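Local coordinates for C2 domain protein (Ramazzottius varieornatus, PDB 7DF2) that binds calcium ions through a C2 domain of the beta-sandwich type, its wider role in the tardigrade remaining open, at residues A[43-48]-A[128-133]; A[159-164]-A[187-192]. One frame throughout, in Å; residues are numbered along the deposited sequence. Where two conformers were deposited one is given.

Interaction 1: A[43-48]-A[128-133]; sequences IEMNVV and MRVRAI
Met45 and Val47 of strand 43-48 face Met128 and Val130 of strand 128-133; the axes come within 9.2 Å at closest approach and cross at -34°, running in broadly the same direction. The strands belong to different sheets, share no hydrogen bond and meet chiefly through side chains, a worked example of face-to-face packing in a beta sandwich. Met45 CG lies anti to the backbone N (chi1 169°) and the chain stays extended, so that it spans the interlayer: SD rests 3.8 Å from CB of Met128, and the terminal CE presses on CG2 of Val130 at 3.5 Å, tight for two carbons, and rests 3.6 Å from Arg129 O. Met128 SD lies 3.9 Å from CG of Met45. Val47 adds a looser methyl contact, its CG2 lying 4.2 Å from CG2 of Val130. With an alanine at Met45, the methyl of Val130 and the flank of Met128 would probably lose their main partner from this strand, opening a gap between the layers. Around this buried centre, Met45 also touches Ala74 and Ile76 and Val130 touches Ile72, all on strand 70-77; Met128 reaches Cys148 of strand 139-150, and Val47 leans on Ile110 of strand 107-119.

Interaction 2: A[159-164]-A[187-192]; sequences ENEKVA and RWYNIP
Glu161 reaches across Tyr189 to Arg187, fastening the loop segment 159-164 to the end of strand 181-190. Its CA sits over one face of the Tyr189 ring, 3.7 Å from the centroid, in a CH-pi contact. CB lies 3.5 Å from Tyr189 CE2, and CG comes 3.6 Å from CZ, so the aliphatic part runs alongside the phenol. The bend at chi2 (-83°) then turns the carboxylate toward Arg187, where, in the described one of two Arg187 conformers, OE1 takes an almost straight salt-bridge hydrogen bond from NH2 at 3.1 Å. NH2 meets OE1 on its anti side, and the carboxylate and guanidinium planes stand 82° apart. The other amino group, NH1, donates to Ala164 O at 3.0 Å, from above the carbonyl plane, and more weakly to Glu161 O. Ala164 CB packs against Tyr189 CD1 at 3.5 Å, while a water links Glu161 N to Asn190 O. Within the loop, Asn160 OD1 accepts from Val163 N in an Asx motif. Outside these segments, Glu44 of the neighbouring strand forms a salt bridge with Arg187 NH2 and probably a hydrogen bond with Tyr189 OH. In this conformer the guanidinium thus ties two loop carbonyls, that of Glu161 weakly, and two carboxylates together, and its positive charge probably offsets the negative charge that Glu161 and Glu44 bring close to one another.

Met45 and Glu44, successive residues of strand 41-51, point to opposite sides: Met45 into interaction 1, Glu44 to the polar groups of interaction 2. The centres lie 20 Å apart, yet strands 41-51 and 181-190 are sheet neighbours, and Glu44 joins the contacts directly: its OE1 forms a salt bridge with Arg187 NH2 at 3.0 Å, and its OE2 lies 2.7 Å from Tyr189 OH in a probable hydrogen bond. Ile43 adds packing against Trp188. Interaction 1 lies between the sheets, interaction 2 where a loop covers one of them. Both contacts lie away from the calcium sites; Val48, ending 43-48, touches the bound glucose, which is about 10 Å from the side chain of Val47 and about 14 Å from that of Arg187.

Interaction 1: A[43-48]-A[128-133]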
loop_
_atom_site.group_PDB
_atom_site.type_symbol
_atom_site.label_atom_id
_atom_site.label_comp_id
_atom_site.label_asym_id
_atom_site.label_seq_id
_atom_site.Cartn_x
_atom_site.Cartn_y
_atom_site.Cartn_z
ATOM N N ILE A 43 12.177 2.423 2.274
ATOM C CA ILE A 43 11.086 2.716 1.354
ATOM C C ILE A 43 9.986 3.411 2.135
ATOM O O ILE A 43 9.551 2.903 3.172
ATOM C CB ILE A 43 10.531 1.439 0.695
ATOM C CG1 ILE A 43 11.646 0.680 -0.024
ATOM C CG2 ILE A 43 9.380 1.772 -0.271
ATOM C CD1 ILE A 43 12.124 -0.510 0.745
ATOM N N GLU A 44 9.531 4.556 1.633
ATOM C CA GLU A 44 8.382 5.261 2.190
ATOM C C GLU A 44 7.222 5.133 1.224
ATOM O O GLU A 44 7.397 5.298 0.010
ATOM C CB GLU A 44 8.702 6.737 2.450
ATOM C CG GLU A 44 9.868 6.930 3.411
ATOM C CD GLU A 44 10.134 8.395 3.708
ATOM O OE1 GLU A 44 9.440 9.270 3.134
ATOM O OE2 GLU A 44 11.047 8.673 4.504
ATOM N N MET A 45 6.049 4.809 1.760
ATOM C CA MET A 45 4.831 4.647 0.978
ATOM C C MET A 45 3.801 5.639 1.491
ATOM O O MET A 45 3.391 5.571 2.656
ATOM C CB MET A 45 4.311 3.216 1.085
ATOM C CG MET A 45 2.906 2.989 0.531
ATOM S SD MET A 45 2.470 1.254 0.823
ATOM C CE MET A 45 0.748 1.260 0.305
ATOM N N ASN A 46 3.409 6.573 0.632
ATOM C CA ASN A 46 2.448 7.618 0.964
ATOM C C ASN A 46 1.123 7.261 0.304
ATOM O O ASN A 46 1.034 7.209 -0.929
ATOM C CB ASN A 46 2.970 8.967 0.475
ATOM C CG ASN A 46 2.028 10.133 0.741
ATOM O OD1 ASN A 46 1.932 11.043 -0.092
ATOM N ND2 ASN A 46 1.404 10.170 1.920
ATOM N N VAL A 47 0.106 6.994 1.116
ATOM C CA VAL A 47 -1.235 6.732 0.607
ATOM C C VAL A 47 -1.960 8.070 0.558
ATOM O O VAL A 47 -2.302 8.645 1.594
ATOM C CB VAL A 47 -1.973 5.704 1.468
ATOM C CG1 VAL A 47 -3.421 5.537 0.984
ATOM C CG2 VAL A 47 -1.219 4.382 1.407
ATOM N N VAL A 48 -2.171 8.580 -0.656
ATOM C CA VAL A 48 -2.649 9.944 -0.826
ATOM C C VAL A 48 -4.156 10.014 -0.638
ATOM O O VAL A 48 -4.663 10.771 0.197
ATOM C CB VAL A 48 -2.234 10.484 -2.207
ATOM C CG1 VAL A 48 -2.766 11.900 -2.401
ATOM C CG2 VAL A 48 -0.694 10.423 -2.348
ATOM N N MET A 128 3.642 -2.320 -3.089
ATOM C CA MET A 128 2.820 -1.504 -2.203
ATOM C C MET A 128 1.428 -2.125 -2.179
ATOM O O MET A 128 0.808 -2.286 -3.236
ATOM C CB MET A 128 2.775 -0.063 -2.700
ATOM C CG MET A 128 4.126 0.633 -2.616
ATOM S SD MET A 128 4.024 2.357 -3.126
ATOM C CE MET A 128 3.967 2.235 -4.907
ATOM N N ARG A 129 0.964 -2.526 -0.994
ATOM C CA ARG A 129 -0.306 -3.233 -0.844
ATOM C C ARG A 129 -1.256 -2.375 -0.022
ATOM O O ARG A 129 -0.870 -1.851 1.027
ATOM C CB ARG A 129 -0.120 -4.598 -0.166
ATOM C CG ARG A 129 0.653 -5.612 -0.997
ATOM C CD ARG A 129 0.574 -6.988 -0.344
ATOM N NE ARG A 129 1.322 -7.979 -1.108
ATOM C CZ ARG A 129 0.804 -8.722 -2.082
ATOM N NH1 ARG A 129 -0.477 -8.595 -2.421
ATOM N NH2 ARG A 129 1.571 -9.598 -2.716
ATOM N N VAL A 130 -2.499 -2.240 -0.487
ATOM C CA VAL A 130 -3.546 -1.555 0.263
ATOM C C VAL A 130 -4.796 -2.417 0.211
ATOM O O VAL A 130 -5.129 -2.982 -0.838
ATOM C CB VAL A 130 -3.858 -0.148 -0.299
ATOM C CG1 VAL A 130 -5.044 0.488 0.436
ATOM C CG2 VAL A 130 -2.639 0.766 -0.201
ATOM N N ARG A 131 -5.476 -2.534 1.341
ATOM C CA ARG A 131 -6.780 -3.185 1.365
ATOM C C ARG A 131 -7.798 -2.244 1.990
ATOM O O ARG A 131 -7.552 -1.655 3.050
ATOM C CB ARG A 131 -6.733 -4.511 2.130
ATOM C CG ARG A 131 -8.129 -5.154 2.329
ATOM C CD ARG A 131 -7.968 -6.541 2.964
ATOM N NE ARG A 131 -9.241 -7.186 3.258
ATOM C CZ ARG A 131 -9.921 -7.926 2.386
ATOM N NH1 ARG A 131 -9.454 -8.112 1.163
ATOM N NH2 ARG A 131 -11.070 -8.484 2.742
ATOM N N ALA A 132 -8.942 -2.101 1.331
ATOM C CA ALA A 132 -10.027 -1.275 1.835
ATOM C C ALA A 132 -11.270 -2.133 1.991
ATOM O O ALA A 132 -11.641 -2.865 1.070
ATOM C CB ALA A 132 -10.311 -0.096 0.893
ATOM N N ILE A 133 -11.915 -2.044 3.152
ATOM C CA ILE A 133 -13.197 -2.710 3.371
ATOM C C ILE A 133 -14.162 -1.680 3.931
ATOM O O ILE A 133 -13.769 -0.674 4.525
ATOM C CB ILE A 133 -13.119 -3.937 4.317
ATOM C CG1 ILE A 133 -12.677 -3.519 5.717
ATOM C CG2 ILE A 133 -12.142 -4.968 3.789
ATOM C CD1 ILE A 133 -13.799 -3.434 6.728
#

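Interaction 2: A[159-164]-A[187-192]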
loop_
_atom_site.group_PDB
_atom_site.type_symbol
_atom_site.label_atom_id
_atom_site.label_comp_id
_atom_site.label_asym_id
_atom_site.label_seq_id
_atom_site.Cartn_x
_atom_site.Cartn_y
_atom_site.Cartn_z
ATOM N N GLU A 159 20.531 8.580 -3.078
ATOM C CA GLU A 159 21.753 8.470 -2.281
ATOM C C GLU A 159 21.468 8.513 -0.786
ATOM O O GLU A 159 22.146 7.842 0.002
ATOM C CB GLU A 159 22.736 9.585 -2.650
ATOM C CG GLU A 159 23.925 9.124 -3.469
ATOM C CD GLU A 159 23.519 8.647 -4.846
ATOM O OE1 GLU A 159 22.791 9.390 -5.540
ATOM O OE2 GLU A 159 23.921 7.527 -5.226
ATOM N N ASN A 160 20.497 9.319 -0.369
ATOM C CA ASN A 160 20.190 9.456 1.047
ATOM C C ASN A 160 18.816 10.098 1.183
ATOM O O ASN A 160 18.206 10.523 0.195
ATOM C CB ASN A 160 21.263 10.282 1.776
ATOM C CG ASN A 160 21.415 11.684 1.210
ATOM O OD1 ASN A 160 20.478 12.485 1.233
ATOM N ND2 ASN A 160 22.607 11.993 0.710
ATOM N N GLU A 161 18.355 10.192 2.435
ATOM C CA GLU A 161 17.020 10.721 2.723
ATOM C C GLU A 161 16.855 12.148 2.224
ATOM O O GLU A 161 15.783 12.526 1.741
ATOM C CB GLU A 161 16.740 10.666 4.227
ATOM C CG GLU A 161 15.287 10.979 4.618
ATOM C CD GLU A 161 14.976 12.482 4.730
ATOM O OE1 GLU A 161 13.803 12.862 4.517
ATOM O OE2 GLU A 161 15.887 13.288 5.028
ATOM N N LYS A 162 17.898 12.964 2.345
ATOM C CA LYS A 162 17.710 14.386 2.092
ATOM C C LYS A 162 17.534 14.681 0.612
ATOM O O LYS A 162 16.884 15.669 0.256
ATOM C CB LYS A 162 18.877 15.180 2.676
ATOM C CG LYS A 162 18.793 15.309 4.190
ATOM C CD LYS A 162 19.167 16.708 4.675
ATOM C CE LYS A 162 18.119 17.264 5.646
ATOM N NZ LYS A 162 18.242 18.741 5.859
ATOM N N VAL A 163 18.082 13.840 -0.264
ATOM C CA VAL A 163 17.978 14.053 -1.701
ATOM C C VAL A 163 16.912 13.180 -2.357
ATOM O O VAL A 163 16.667 13.321 -3.565
ATOM C CB VAL A 163 19.344 13.830 -2.384
ATOM C CG1 VAL A 163 20.372 14.820 -1.844
ATOM C CG2 VAL A 163 19.820 12.398 -2.180
ATOM N N ALA A 164 16.270 12.287 -1.605
ATOM C CA ALA A 164 15.303 11.368 -2.192
ATOM C C ALA A 164 14.028 12.105 -2.583
ATOM O O ALA A 164 13.459 12.842 -1.774
ATOM C CB ALA A 164 14.978 10.246 -1.208
ATOM N N ARG A 187 8.971 6.921 -1.977
ATOM C CA ARG A 187 10.368 7.339 -1.964
ATOM C C ARG A 187 11.216 6.140 -1.568
ATOM O O ARG A 187 10.754 5.247 -0.852
ATOM C CB ARG A 187 10.636 8.490 -0.960
ATOM C CG ARG A 187 10.237 9.861 -1.442
ATOM C CD ARG A 187 10.940 10.991 -0.701
ATOM N NE ARG A 187 10.951 10.805 0.750
ATOM C CZ ARG A 187 11.829 11.387 1.564
ATOM N NH1 ARG A 187 12.765 12.185 1.064
ATOM N NH2 ARG A 187 11.780 11.175 2.874
ATOM N N TRP A 188 12.471 6.123 -2.012
ATOM C CA TRP A 188 13.387 5.159 -1.426
ATOM C C TRP A 188 14.811 5.664 -1.583
ATOM O O TRP A 188 15.137 6.372 -2.542
ATOM C CB TRP A 188 13.237 3.741 -2.006
ATOM C CG TRP A 188 13.348 3.571 -3.497
ATOM C CD1 TRP A 188 13.402 4.547 -4.458
ATOM C CD2 TRP A 188 13.411 2.326 -4.186
ATOM N NE1 TRP A 188 13.487 3.971 -5.710
ATOM C CE2 TRP A 188 13.502 2.609 -5.563
ATOM C CE3 TRP A 188 13.413 0.993 -3.769
ATOM C CZ2 TRP A 188 13.588 1.603 -6.525
ATOM C CZ3 TRP A 188 13.493 -0.004 -4.730
ATOM C CH2 TRP A 188 13.580 0.309 -6.088
ATOM N N TYR A 189 15.645 5.280 -0.628
ATOM C CA TYR A 189 16.969 5.869 -0.505
ATOM C C TYR A 189 17.836 4.985 0.368
ATOM O O TYR A 189 17.355 4.327 1.297
ATOM C CB TYR A 189 16.907 7.284 0.086
ATOM C CG TYR A 189 15.997 7.413 1.288
ATOM C CD1 TYR A 189 14.641 7.712 1.134
ATOM C CD2 TYR A 189 16.487 7.250 2.573
ATOM C CE1 TYR A 189 13.805 7.818 2.242
ATOM C CE2 TYR A 189 15.670 7.363 3.675
ATOM C CZ TYR A 189 14.327 7.655 3.505
ATOM O OH TYR A 189 13.538 7.763 4.624
ATOM N N ASN A 190 19.131 5.002 0.073
ATOM C CA ASN A 190 20.084 4.271 0.884
ATOM C C ASN A 190 20.178 4.885 2.273
ATOM O O ASN A 190 20.057 6.101 2.450
ATOM C CB ASN A 190 21.451 4.272 0.206
ATOM C CG ASN A 190 21.414 3.599 -1.152
ATOM O OD1 ASN A 190 21.115 2.417 -1.251
ATOM N ND2 ASN A 190 21.724 4.350 -2.200
ATOM N N ILE A 191 20.383 4.022 3.260
ATOM C CA ILE A 191 20.564 4.416 4.652
ATOM C C ILE A 191 21.781 3.668 5.182
ATOM O O ILE A 191 22.119 2.593 4.661
ATOM C CB ILE A 191 19.313 4.111 5.495
ATOM C CG1 ILE A 191 18.934 2.626 5.373
ATOM C CG2 ILE A 191 18.166 5.046 5.094
ATOM C CD1 ILE A 191 17.883 2.145 6.382
ATOM N N PRO A 192 22.466 4.187 6.196
ATOM C CA PRO A 192 23.590 3.441 6.778
ATOM C C PRO A 192 23.117 2.118 7.349
ATOM O O PRO A 192 22.019 2.018 7.896
ATOM C CB PRO A 192 24.108 4.374 7.879
ATOM C CG PRO A 192 23.617 5.732 7.498
ATOM C CD PRO A 192 22.302 5.519 6.808
HETATM O O HOH W 1 19.741 8.311 4.251
#